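Local coordinates for protein Adp-heptose LPS heptosyltransferase II (Escherichia coli, PDB 1PSW) that transfers the second heptose from ADP-L-glycero-beta-D-manno-heptose to heptosyl-Kdo2-lipid A while the inner core of lipopolysaccharide is being built, at residues A[18-23]-A[85-90]. Numbering follows the deposited sequence.
Sequences QSLYRT and YVLPNS
Leu20 of helix 11-27 meets Tyr85 near the end of strand 83-86 and Leu87 in the loop just after it, a worked example of how a Rossmann-like half of a GT-B glycosyltransferase joins a helix to its parallel sheet and to the loop that leaves it. Helix 11-27 follows strand 2-6, beside which strand 83-86 lies in the sheet, and its side chains reach both strands. Leu20 can be followed outward. Its CB points toward the strand, and CG, anti to the backbone N (chi1 170°), carries the fork away from the helix. Of the two branches, CD2 does the touching: it lies 3.9 Å from Leu87 CD2 and 4.3 Å from Tyr85 CB, approaching the tyrosine ring obliquely. The contact is thus apolar, a methyl resting against two residues that are two positions apart along the chain, both with CB directed toward the helix. Ala139 and Leu24 extend this buried layer, Ala139 packing on Leu20 and Leu24 on Tyr85. Leu87 is touched as well by Val5 of strand 2-6 and by Tyr135 of helix 131-137. It uses its second branch on the other aromatic residue: Tyr21 OH, hydrogen-bonded to Ser17 OG within the helix, comes to 4.0 Å from Leu87 CD1.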
loop_
_atom_site.group_PDB
_atom_site.type_symbol
_atom_site.label_atom_id
_atom_site.label_comp_id
_atom_site.label_asym_id
_atom_site.label_seq_id
_atom_site.Cartn_x
_atom_site.Cartn_y
_atom_site.Cartn_z
ATOM N N GLN A 18 7.040 -3.997 3.942
ATOM C CA GLN A 18 8.188 -3.206 4.347
ATOM C C GLN A 18 8.481 -3.441 5.824
ATOM O O GLN A 18 9.622 -3.335 6.254
ATOM C CB GLN A 18 7.960 -1.709 4.120
ATOM C CG GLN A 18 9.250 -0.916 4.290
ATOM C CD GLN A 18 9.044 0.584 4.334
ATOM O OE1 GLN A 18 9.997 1.360 4.215
ATOM N NE2 GLN A 18 7.799 1.002 4.512
ATOM N N SER A 19 7.453 -3.749 6.611
ATOM C CA SER A 19 7.663 -3.997 8.037
ATOM C C SER A 19 8.580 -5.190 8.260
ATOM O O SER A 19 9.370 -5.202 9.206
ATOM C CB SER A 19 6.335 -4.242 8.751
ATOM O OG SER A 19 5.606 -3.035 8.864
ATOM N N LEU A 20 8.466 -6.203 7.408
ATOM C CA LEU A 20 9.337 -7.360 7.524
ATOM C C LEU A 20 10.777 -6.931 7.216
ATOM O O LEU A 20 11.702 -7.301 7.940
ATOM C CB LEU A 20 8.906 -8.478 6.559
ATOM C CG LEU A 20 9.902 -9.641 6.438
ATOM C CD1 LEU A 20 10.083 -10.328 7.793
ATOM C CD2 LEU A 20 9.398 -10.640 5.401
ATOM N N TYR A 21 10.962 -6.155 6.149
ATOM C CA TYR A 21 12.302 -5.696 5.765
ATOM C C TYR A 21 12.927 -4.844 6.871
ATOM O O TYR A 21 14.114 -4.992 7.181
ATOM C CB TYR A 21 12.269 -4.886 4.455
ATOM C CG TYR A 21 11.459 -5.535 3.340
ATOM C CD1 TYR A 21 11.303 -6.918 3.282
ATOM C CD2 TYR A 21 10.812 -4.764 2.374
ATOM C CE1 TYR A 21 10.514 -7.522 2.303
ATOM C CE2 TYR A 21 10.024 -5.353 1.385
ATOM C CZ TYR A 21 9.877 -6.736 1.363
ATOM O OH TYR A 21 9.073 -7.331 0.425
ATOM N N ARG A 22 12.132 -3.952 7.460
ATOM C CA ARG A 22 12.616 -3.107 8.544
ATOM C C ARG A 22 12.975 -3.971 9.745
ATOM O O ARG A 22 13.967 -3.724 10.421
ATOM C CB ARG A 22 11.554 -2.080 8.959
ATOM C CG ARG A 22 11.289 -0.956 7.961
ATOM C CD ARG A 22 10.466 0.141 8.613
ATOM N NE ARG A 22 11.232 0.827 9.648
ATOM C CZ ARG A 22 10.713 1.605 10.594
ATOM N NH1 ARG A 22 9.403 1.806 10.657
ATOM N NH2 ARG A 22 11.510 2.202 11.473
ATOM N N THR A 23 12.162 -4.987 10.013
ATOM C CA THR A 23 12.419 -5.863 11.145
ATOM C C THR A 23 13.657 -6.730 10.908
ATOM O O THR A 23 14.446 -6.957 11.829
ATOM C CB THR A 23 11.196 -6.756 11.445
ATOM O OG1 THR A 23 10.055 -5.922 11.670
ATOM C CG2 THR A 23 11.435 -7.602 12.690
ATOM N N TYR A 85 12.176 -15.690 1.915
ATOM C CA TYR A 85 10.878 -15.489 2.556
ATOM C C TYR A 85 9.831 -15.384 1.456
ATOM O O TYR A 85 9.950 -14.554 0.558
ATOM C CB TYR A 85 10.875 -14.203 3.396
ATOM C CG TYR A 85 11.780 -14.245 4.605
ATOM C CD1 TYR A 85 11.325 -14.738 5.832
ATOM C CD2 TYR A 85 13.110 -13.841 4.515
ATOM C CE1 TYR A 85 12.175 -14.828 6.931
ATOM C CE2 TYR A 85 13.964 -13.932 5.613
ATOM C CZ TYR A 85 13.493 -14.426 6.812
ATOM O OH TYR A 85 14.341 -14.538 7.893
ATOM N N VAL A 86 8.813 -16.231 1.523
ATOM C CA VAL A 86 7.750 -16.217 0.528
ATOM C C VAL A 86 6.522 -15.588 1.168
ATOM O O VAL A 86 5.952 -16.146 2.109
ATOM C CB VAL A 86 7.424 -17.652 0.043
ATOM C CG1 VAL A 86 6.395 -17.614 -1.076
ATOM C CG2 VAL A 86 8.697 -18.336 -0.440
ATOM N N LEU A 87 6.115 -14.423 0.664
ATOM C CA LEU A 87 4.974 -13.694 1.229
ATOM C C LEU A 87 3.623 -14.035 0.621
ATOM O O LEU A 87 2.611 -14.034 1.319
ATOM C CB LEU A 87 5.245 -12.185 1.158
ATOM C CG LEU A 87 6.541 -11.768 1.880
ATOM C CD1 LEU A 87 6.696 -10.242 1.874
ATOM C CD2 LEU A 87 6.515 -12.291 3.314
ATOM N N PRO A 88 3.576 -14.318 -0.688
ATOM C CA PRO A 88 2.270 -14.660 -1.260
ATOM C C PRO A 88 1.857 -16.004 -0.657
ATOM O O PRO A 88 2.684 -16.682 -0.046
ATOM C CB PRO A 88 2.563 -14.762 -2.758
ATOM C CG PRO A 88 3.714 -13.810 -2.943
ATOM C CD PRO A 88 4.577 -14.117 -1.751
ATOM N N ASN A 89 0.596 -16.390 -0.811
ATOM C CA ASN A 89 0.136 -17.663 -0.266
ATOM C C ASN A 89 0.096 -18.764 -1.322
ATOM O O ASN A 89 0.051 -19.941 -0.982
ATOM C CB ASN A 89 -1.260 -17.509 0.349
ATOM C CG ASN A 89 -1.236 -16.768 1.672
ATOM O OD1 ASN A 89 -0.675 -17.250 2.657
ATOM N ND2 ASN A 89 -1.842 -15.586 1.700
ATOM N N SER A 90 0.124 -18.381 -2.595
ATOM C CA SER A 90 0.061 -19.352 -3.680
ATOM C C SER A 90 1.166 -20.394 -3.584
ATOM O O SER A 90 2.269 -20.119 -3.112
ATOM C CB SER A 90 0.148 -18.655 -5.034
ATOM O OG SER A 90 1.466 -18.227 -5.291
#